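Local coordinates for protein fumarylacetoacetate hydrolase (Burkholderia xenovorans, PDB 5TI1) that probably hydrolyses fumarylacetoacetate to fumarate and acetoacetate, the last step of phenylalanine and tyrosine breakdown, with a magnesium ion bound in its active site, at residues B[344-349]-B[375-381]; B[340-344]-B[384-389]; B[226-230]-B[257-261]. All coordinates share one frame; numbering follows the deposited sequence.

Contact 1: residues B[344-349]-B[375-381]; sequences TNFKHM and SGTISGP
Ile378 touches residues 344-349 with both branches and its terminal methyl, and each has its own partner. CG1 lies against the thioether of Met349, with SD 3.8 Å from Ile378 CG1 and the two side chains crossing at about a right angle. Ile378 CD1 lies 3.7 Å from Phe346 CD1 and near the ring plane, so it packs at the rim and not over a face. CG2 is set anti to the Ile378 backbone N and is thereby brought to the carbonyl of Asn345, 3.4 Å from Asn345 O. Farther along the same ring edge, Ser375 CB sits in plane, 3.8 Å from Phe346 CE1. Met349 bends at chi2 and chi3 (-53° and -101°), a hooked course that carries its methyl past Ile378 to the backbone of Ser375 and Gly376; Met349 CE ends 3.3 Å from Ser375 O. The polypeptide 344-349 leaves strand 339-345 through an Asx turn, in which Asn345 OD1 accepts from Lys347 N through an in-plane lone pair, and then enters a short 3-10 segment. The facing loop follows strand 372-374 and contains Thr377, predicted to bind substrate. At the other end the His348 imidazole receives Pro381 on one face: Pro381 CD is 3.8 Å from the ring centroid and 21° off its normal, a CH-pi contact. Lys347 CG lies over the opposite face, while Thr344 OG1 lies at the ring edge and approaches Gly380 N at an angle too poor for a hydrogen bond.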
loop_
_atom_site.group_PDB
_atom_site.type_symbol
_atom_site.label_atom_id
_atom_site.label_comp_id
_atom_site.label_asym_id
_atom_site.label_seq_id
_atom_site.Cartn_x
_atom_site.Cartn_y
_atom_site.Cartn_z
ATOM N N THR B 344 18.202 -15.954 -16.270
ATOM C CA THR B 344 19.095 -15.432 -15.236
ATOM C C THR B 344 18.887 -16.234 -13.951
ATOM O O THR B 344 18.362 -17.351 -13.980
ATOM C CB THR B 344 18.875 -13.922 -15.040
ATOM O OG1 THR B 344 19.881 -13.405 -14.158
ATOM C CG2 THR B 344 17.507 -13.647 -14.440
ATOM N N ASN B 345 19.318 -15.666 -12.820
ATOM C CA ASN B 345 19.254 -16.344 -11.534
ATOM C C ASN B 345 19.081 -15.312 -10.429
ATOM O O ASN B 345 19.709 -14.251 -10.456
ATOM C CB ASN B 345 20.521 -17.182 -11.269
ATOM C CG ASN B 345 20.310 -18.229 -10.183
ATOM O OD1 ASN B 345 20.096 -17.898 -9.013
ATOM N ND2 ASN B 345 20.352 -19.502 -10.573
ATOM N N PHE B 346 18.227 -15.638 -9.458
ATOM C CA PHE B 346 18.022 -14.781 -8.296
ATOM C C PHE B 346 19.291 -14.640 -7.445
ATOM O O PHE B 346 19.436 -13.653 -6.717
ATOM C CB PHE B 346 16.853 -15.354 -7.486
ATOM C CG PHE B 346 16.484 -14.558 -6.260
ATOM C CD1 PHE B 346 15.997 -13.268 -6.368
ATOM C CD2 PHE B 346 16.581 -15.130 -4.997
ATOM C CE1 PHE B 346 15.627 -12.547 -5.224
ATOM C CE2 PHE B 346 16.216 -14.416 -3.855
ATOM C CZ PHE B 346 15.734 -13.128 -3.968
ATOM N N LYS B 347 20.237 -15.573 -7.554
ATOM C CA LYS B 347 21.425 -15.522 -6.704
ATOM C C LYS B 347 22.304 -14.304 -6.965
ATOM O O LYS B 347 23.169 -14.014 -6.136
ATOM C CB LYS B 347 22.263 -16.792 -6.875
ATOM C CG LYS B 347 23.007 -16.895 -8.191
ATOM C CD LYS B 347 23.609 -18.280 -8.340
ATOM C CE LYS B 347 24.306 -18.454 -9.682
ATOM N NZ LYS B 347 25.174 -19.659 -9.687
ATOM N N HIS B 348 22.093 -13.570 -8.063
ATOM C CA HIS B 348 22.956 -12.439 -8.400
ATOM C C HIS B 348 22.601 -11.147 -7.671
ATOM O O HIS B 348 23.347 -10.167 -7.789
ATOM C CB HIS B 348 22.917 -12.184 -9.903
ATOM C CG HIS B 348 23.379 -13.350 -10.712
ATOM N ND1 HIS B 348 24.574 -13.987 -10.468
ATOM C CD2 HIS B 348 22.806 -14.002 -11.752
ATOM C CE1 HIS B 348 24.725 -14.979 -11.328
ATOM N NE2 HIS B 348 23.665 -15.009 -12.118
ATOM N N MET B 349 21.492 -11.108 -6.943
ATOM C CA MET B 349 21.090 -9.869 -6.282
ATOM C C MET B 349 22.127 -9.413 -5.252
ATOM O O MET B 349 22.680 -10.216 -4.493
ATOM C CB MET B 349 19.725 -10.054 -5.628
ATOM C CG MET B 349 18.609 -10.341 -6.629
ATOM S SD MET B 349 18.476 -9.129 -7.979
ATOM C CE MET B 349 17.100 -8.134 -7.382
ATOM N N SER B 375 11.779 -8.029 -5.319
ATOM C CA SER B 375 13.234 -7.969 -5.247
ATOM C C SER B 375 13.798 -6.755 -5.973
ATOM O O SER B 375 14.912 -6.323 -5.661
ATOM C CB SER B 375 13.838 -9.246 -5.842
ATOM O OG SER B 375 13.452 -9.389 -7.202
ATOM N N GLY B 376 13.048 -6.190 -6.910
ATOM C CA GLY B 376 13.630 -5.393 -7.966
ATOM C C GLY B 376 14.020 -6.265 -9.149
ATOM O O GLY B 376 14.217 -7.472 -9.024
ATOM N N THR B 377 14.102 -5.633 -10.323
ATOM C CA THR B 377 14.442 -6.335 -11.565
ATOM C C THR B 377 15.719 -7.145 -11.414
ATOM O O THR B 377 16.768 -6.604 -11.070
ATOM C CB THR B 377 14.616 -5.348 -12.720
ATOM O OG1 THR B 377 13.430 -4.569 -12.879
ATOM C CG2 THR B 377 14.895 -6.107 -14.019
ATOM N N ILE B 378 15.634 -8.438 -11.699
ATOM C CA ILE B 378 16.758 -9.353 -11.542
ATOM C C ILE B 378 17.510 -9.431 -12.868
ATOM O O ILE B 378 16.994 -9.953 -13.862
ATOM C CB ILE B 378 16.281 -10.737 -11.092
ATOM C CG1 ILE B 378 15.469 -10.609 -9.802
ATOM C CG2 ILE B 378 17.475 -11.675 -10.917
ATOM C CD1 ILE B 378 14.621 -11.814 -9.482
ATOM N N SER B 379 18.729 -8.907 -12.892
ATOM C CA SER B 379 19.563 -8.932 -14.085
ATOM C C SER B 379 20.895 -9.588 -13.767
ATOM O O SER B 379 21.498 -9.324 -12.716
ATOM C CB SER B 379 19.782 -7.525 -14.642
ATOM O OG SER B 379 18.598 -7.063 -15.267
ATOM N N GLY B 380 21.344 -10.447 -14.679
ATOM C CA GLY B 380 22.531 -11.234 -14.460
ATOM C C GLY B 380 23.759 -10.665 -15.138
ATOM O O GLY B 380 23.781 -9.514 -15.584
ATOM N N PRO B 381 24.816 -11.475 -15.218
ATOM C CA PRO B 381 26.082 -10.990 -15.780
ATOM C C PRO B 381 26.071 -10.850 -17.295
ATOM O O PRO B 381 26.679 -9.922 -17.834
ATOM C CB PRO B 381 27.095 -12.056 -15.334
ATOM C CG PRO B 381 26.420 -12.804 -14.215
ATOM C CD PRO B 381 24.969 -12.786 -14.567
#

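Contact 2: residues B[340-344]-B[384-389]; sequences TITRT and DSFGSL
Thr342 directs its hydroxyl into the backbone of the segment 384-389, where it lies between two carbonyl oxygens. Thr342 OG1 is 2.7 Å from Phe386 O and 3.1 Å from Asp384 O. With chi1 at -169°, OG1 stands opposite the backbone N and projects between these two oxygens. Asp384 O is also gripped by the strand's main chain: Arg343 N donates to it over 3.0 Å. A bridging water adds a further donor to Asp384 O and accepts from Arg343 NH1, meeting the guanidinium at its edge.

Ser385 turns its hydroxyl to the backbone O of Thr382 and meets the strand with CA, CB and its carbonyl O. Its CB is 3.0 Å from Arg343 O, and Ser385 CA makes a CA-H...O contact with the same oxygen. On the neighbouring residue, Thr344 CB lies 3.2 Å from Ser385 O. Apolar contact is made by Ile341, whose side chain crosses that of Leu389 at about a right angle, Ile341 CD1 lying 3.9 Å from Leu389 CD2.

Strand 339-345 pairs on with strand 321-331, while the loop runs into helix 389-392, with Ser388 at its N-cap position; Leu392 of that helix also touches Ile341 and Thr342, and Leu389 rests on Ile225 of strand 223-233.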
loop_
_atom_site.group_PDB
_atom_site.type_symbol
_atom_site.label_atom_id
_atom_site.label_comp_id
_atom_site.label_asym_id
_atom_site.label_seq_id
_atom_site.Cartn_x
_atom_site.Cartn_y
_atom_site.Cartn_z
ATOM N N THR B 340 12.130 -17.618 -25.797
ATOM C CA THR B 340 12.781 -17.174 -24.567
ATOM C C THR B 340 13.579 -15.903 -24.839
ATOM O O THR B 340 14.295 -15.807 -25.838
ATOM C CB THR B 340 13.685 -18.271 -24.007
ATOM O OG1 THR B 340 12.905 -19.444 -23.727
ATOM C CG2 THR B 340 14.347 -17.801 -22.720
ATOM N N ILE B 341 13.426 -14.906 -23.976
ATOM C CA ILE B 341 14.108 -13.632 -24.163
ATOM C C ILE B 341 15.150 -13.354 -23.089
ATOM O O ILE B 341 15.998 -12.468 -23.291
ATOM C CB ILE B 341 13.105 -12.463 -24.240
ATOM C CG1 ILE B 341 12.328 -12.332 -22.920
ATOM C CG2 ILE B 341 12.198 -12.638 -25.465
ATOM C CD1 ILE B 341 11.646 -10.982 -22.737
ATOM N N THR B 342 15.118 -14.061 -21.963
ATOM C CA THR B 342 16.202 -13.941 -21.001
ATOM C C THR B 342 16.227 -15.176 -20.110
ATOM O O THR B 342 15.212 -15.860 -19.948
ATOM C CB THR B 342 16.071 -12.658 -20.169
ATOM O OG1 THR B 342 17.277 -12.451 -19.425
ATOM C CG2 THR B 342 14.867 -12.726 -19.226
ATOM N N ARG B 343 17.415 -15.469 -19.572
ATOM C CA ARG B 343 17.616 -16.516 -18.574
ATOM C C ARG B 343 18.591 -15.971 -17.541
ATOM O O ARG B 343 19.689 -15.549 -17.908
ATOM C CB ARG B 343 18.178 -17.802 -19.198
ATOM C CG ARG B 343 17.337 -18.434 -20.309
ATOM C CD ARG B 343 18.126 -19.552 -21.025
ATOM N NE ARG B 343 17.301 -20.277 -21.994
ATOM C CZ ARG B 343 17.044 -19.860 -23.233
ATOM N NH1 ARG B 343 17.540 -18.708 -23.670
ATOM N NH2 ARG B 343 16.276 -20.587 -24.040
ATOM N N THR B 344 18.202 -15.954 -16.270
ATOM C CA THR B 344 19.095 -15.432 -15.236
ATOM C C THR B 344 18.887 -16.234 -13.951
ATOM O O THR B 344 18.362 -17.351 -13.980
ATOM C CB THR B 344 18.875 -13.922 -15.040
ATOM O OG1 THR B 344 19.881 -13.405 -14.158
ATOM C CG2 THR B 344 17.507 -13.647 -14.440
ATOM N N ASP B 384 22.296 -11.925 -22.196
ATOM C CA ASP B 384 21.082 -12.718 -22.347
ATOM C C ASP B 384 20.405 -12.999 -21.006
ATOM O O ASP B 384 19.541 -13.880 -20.922
ATOM C CB ASP B 384 21.390 -14.030 -23.094
ATOM C CG ASP B 384 22.431 -14.903 -22.378
ATOM O OD1 ASP B 384 22.935 -14.506 -21.310
ATOM O OD2 ASP B 384 22.751 -16.000 -22.888
ATOM N N SER B 385 20.771 -12.253 -19.958
ATOM C CA SER B 385 20.282 -12.506 -18.609
ATOM C C SER B 385 19.687 -11.268 -17.947
ATOM O O SER B 385 19.462 -11.280 -16.729
ATOM C CB SER B 385 21.411 -13.063 -17.729
ATOM O OG SER B 385 22.367 -12.061 -17.455
ATOM N N PHE B 386 19.429 -10.202 -18.699
ATOM C CA PHE B 386 18.849 -9.003 -18.112
ATOM C C PHE B 386 17.352 -9.192 -17.904
ATOM O O PHE B 386 16.687 -9.931 -18.639
ATOM C CB PHE B 386 19.102 -7.783 -18.996
ATOM C CG PHE B 386 20.552 -7.533 -19.291
ATOM C CD1 PHE B 386 21.543 -8.005 -18.443
ATOM C CD2 PHE B 386 20.930 -6.823 -20.420
ATOM C CE1 PHE B 386 22.884 -7.782 -18.718
ATOM C CE2 PHE B 386 22.274 -6.598 -20.700
ATOM C CZ PHE B 386 23.249 -7.076 -19.846
ATOM N N GLY B 387 16.819 -8.515 -16.895
ATOM C CA GLY B 387 15.448 -8.714 -16.479
ATOM C C GLY B 387 14.422 -7.769 -17.061
ATOM O O GLY B 387 13.295 -7.725 -16.551
ATOM N N SER B 388 14.757 -7.023 -18.113
ATOM C CA SER B 388 13.792 -6.129 -18.734
ATOM C C SER B 388 14.131 -5.954 -20.206
ATOM O O SER B 388 15.296 -6.016 -20.593
ATOM C CB SER B 388 13.771 -4.759 -18.043
ATOM O OG SER B 388 14.986 -4.064 -18.268
ATOM N N LEU B 389 13.098 -5.716 -21.025
ATOM C CA LEU B 389 13.350 -5.374 -22.421
ATOM C C LEU B 389 14.148 -4.087 -22.534
ATOM O O LEU B 389 14.943 -3.934 -23.469
ATOM C CB LEU B 389 12.039 -5.250 -23.205
ATOM C CG LEU B 389 11.302 -6.518 -23.637
ATOM C CD1 LEU B 389 12.227 -7.434 -24.407
ATOM C CD2 LEU B 389 10.705 -7.251 -22.451
HETATM O O HOH W 1 21.921 -16.622 -19.395
HETATM O O HOH W 2 18.974 -16.279 -22.879
#

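Contact 3: residues B[226-230]-B[257-261]; sequences ELETG and LLNDW. With MG (magnesium ion), chain K; NA (sodium ion), chain L.
Glu226 and Asp260 extend their carboxylates side by side to one magnesium ion at the end of an antiparallel strand pair, within the mixed sheet of the FAH-family C-terminal domain. The backbone of Glu226 is held twice: its N donates to Asn259 OD1 over 3.1 Å, tilted 26° from the amide carbonyl plane, and its O accepts from Asp260 N. Glu226 OE2 binds the metal at 2.2 Å, while OE1 forms a salt bridge with Arg264. Leu227 and Asn259 form an antiparallel non-hydrogen-bonded pair, with side chains leaving on the side of the sheet opposite to Glu228. Glu228 forms the hydrogen-bonded pair with Leu258: Leu258 N donates to Glu228 O over 3.0 Å, and the return bond is weak. Extended beyond CG, Glu228 brings OE1 to the magnesium, also at 2.2 Å, and its OE2 accepts from Gly376 N. Thr229 and Leu257 make another non-hydrogen-bonded pair, their side chains diverging, and Gly230 CA lies near Leu258 CD1. Asp153 completes the protein ligands of the magnesium. The Asp260 carboxylate, turned 88° from that of Glu226, bridges two metals: OD2 is 2.4 Å from the magnesium, and OD1 is 2.4 Å from the sodium ion that Trp261 O also binds.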
loop_
_atom_site.group_PDB
_atom_site.type_symbol
_atom_site.label_atom_id
_atom_site.label_comp_id
_atom_site.label_asym_id
_atom_site.label_seq_id
_atom_site.Cartn_x
_atom_site.Cartn_y
_atom_site.Cartn_z
ATOM N N GLU B 226 9.268 -6.293 -15.662
ATOM C CA GLU B 226 10.394 -6.312 -14.735
ATOM C C GLU B 226 10.384 -7.684 -14.088
ATOM O O GLU B 226 9.482 -7.993 -13.298
ATOM C CB GLU B 226 10.316 -5.194 -13.692
ATOM C CG GLU B 226 10.415 -3.807 -14.315
ATOM C CD GLU B 226 10.984 -2.764 -13.376
ATOM O OE1 GLU B 226 11.646 -1.821 -13.859
ATOM O OE2 GLU B 226 10.772 -2.887 -12.161
ATOM N N LEU B 227 11.353 -8.516 -14.476
ATOM C CA LEU B 227 11.500 -9.850 -13.913
ATOM C C LEU B 227 11.972 -9.733 -12.474
ATOM O O LEU B 227 13.043 -9.171 -12.215
ATOM C CB LEU B 227 12.496 -10.672 -14.731
ATOM C CG LEU B 227 13.053 -11.905 -14.009
ATOM C CD1 LEU B 227 11.987 -12.963 -13.849
ATOM C CD2 LEU B 227 14.227 -12.475 -14.784
ATOM N N GLU B 228 11.172 -10.255 -11.544
ATOM C CA GLU B 228 11.474 -10.165 -10.122
ATOM C C GLU B 228 10.967 -11.407 -9.404
ATOM O O GLU B 228 10.194 -12.198 -9.946
ATOM C CB GLU B 228 10.819 -8.932 -9.486
ATOM C CG GLU B 228 11.100 -7.622 -10.193
ATOM C CD GLU B 228 10.623 -6.434 -9.401
ATOM O OE1 GLU B 228 10.428 -5.355 -9.995
ATOM O OE2 GLU B 228 10.442 -6.593 -8.180
ATOM N N THR B 229 11.391 -11.556 -8.156
ATOM C CA THR B 229 10.696 -12.414 -7.211
ATOM C C THR B 229 10.027 -11.550 -6.146
ATOM O O THR B 229 10.436 -10.416 -5.874
ATOM C CB THR B 229 11.647 -13.391 -6.526
ATOM O OG1 THR B 229 12.517 -12.646 -5.684
ATOM C CG2 THR B 229 12.484 -14.175 -7.563
ATOM N N GLY B 230 8.989 -12.099 -5.532
ATOM C CA GLY B 230 8.418 -11.445 -4.369
ATOM C C GLY B 230 8.406 -12.397 -3.200
ATOM O O GLY B 230 8.027 -13.562 -3.358
ATOM N N LEU B 257 6.957 -15.673 -8.112
ATOM C CA LEU B 257 7.463 -14.875 -9.222
ATOM C C LEU B 257 6.629 -13.606 -9.353
ATOM O O LEU B 257 5.436 -13.600 -9.055
ATOM C CB LEU B 257 7.410 -15.666 -10.528
ATOM C CG LEU B 257 8.147 -17.017 -10.520
ATOM C CD1 LEU B 257 7.884 -17.788 -11.800
ATOM C CD2 LEU B 257 9.628 -16.818 -10.318
ATOM N N LEU B 258 7.261 -12.527 -9.815
ATOM C CA LEU B 258 6.635 -11.206 -9.802
ATOM C C LEU B 258 7.065 -10.440 -11.043
ATOM O O LEU B 258 8.261 -10.227 -11.265
ATOM C CB LEU B 258 7.005 -10.432 -8.524
ATOM C CG LEU B 258 6.249 -9.127 -8.205
ATOM C CD1 LEU B 258 6.306 -8.803 -6.688
ATOM C CD2 LEU B 258 6.782 -7.952 -8.999
ATOM N N ASN B 259 6.088 -10.034 -11.857
ATOM C CA ASN B 259 6.330 -9.199 -13.024
ATOM C C ASN B 259 5.774 -7.815 -12.720
ATOM O O ASN B 259 4.553 -7.610 -12.734
ATOM C CB ASN B 259 5.685 -9.786 -14.280
ATOM C CG ASN B 259 5.992 -8.966 -15.527
ATOM O OD1 ASN B 259 6.665 -7.927 -15.444
ATOM N ND2 ASN B 259 5.514 -9.434 -16.696
ATOM N N ASP B 260 6.671 -6.863 -12.464
ATOM C CA ASP B 260 6.282 -5.484 -12.173
ATOM C C ASP B 260 6.191 -4.721 -13.491
ATOM O O ASP B 260 7.116 -4.014 -13.901
ATOM C CB ASP B 260 7.280 -4.841 -11.213
ATOM C CG ASP B 260 6.980 -3.373 -10.948
ATOM O OD1 ASP B 260 5.805 -2.964 -11.101
ATOM O OD2 ASP B 260 7.929 -2.625 -10.605
ATOM N N TRP B 261 5.050 -4.884 -14.170
ATOM C CA TRP B 261 4.818 -4.204 -15.439
ATOM C C TRP B 261 5.112 -2.713 -15.317
ATOM O O TRP B 261 4.678 -2.057 -14.366
ATOM C CB TRP B 261 3.375 -4.410 -15.900
ATOM C CG TRP B 261 2.916 -5.838 -15.971
ATOM C CD1 TRP B 261 2.233 -6.530 -15.007
ATOM C CD2 TRP B 261 3.084 -6.743 -17.072
ATOM N NE1 TRP B 261 1.979 -7.815 -15.437
ATOM C CE2 TRP B 261 2.485 -7.970 -16.702
ATOM C CE3 TRP B 261 3.682 -6.639 -18.328
ATOM C CZ2 TRP B 261 2.450 -9.075 -17.553
ATOM C CZ3 TRP B 261 3.658 -7.745 -19.172
ATOM C CH2 TRP B 261 3.041 -8.945 -18.782
HETATM MG MG MG K . 10.184 -3.149 -10.086
HETATM NA NA NA L . 3.695 -2.815 -12.161
#

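How the contacts relate
Contact 3 comes first along the chain; strand 339-345 then opens contacts 2 and 1, which share Thr344, and the returning chain closes contact 1 before contact 2. Their centres lie 10 to 12 Å apart, all in the C-terminal FAH-family part of the chain. Strand 223-233 ties them together: Leu227 O probably accepts from Ile378 N of contact 1 at 2.7 Å, and Leu227 N probably donates to Gly387 O of contact 2 at 3.0 Å. Contacts 1 and 2 are linked directly, Gly380 N lying 2.9 Å from Ser385 O. The loop bearing Thr377, predicted to bind substrate, is thus fixed between strand 339-345 and the magnesium-binding strand, consistent with a role in shaping the active site.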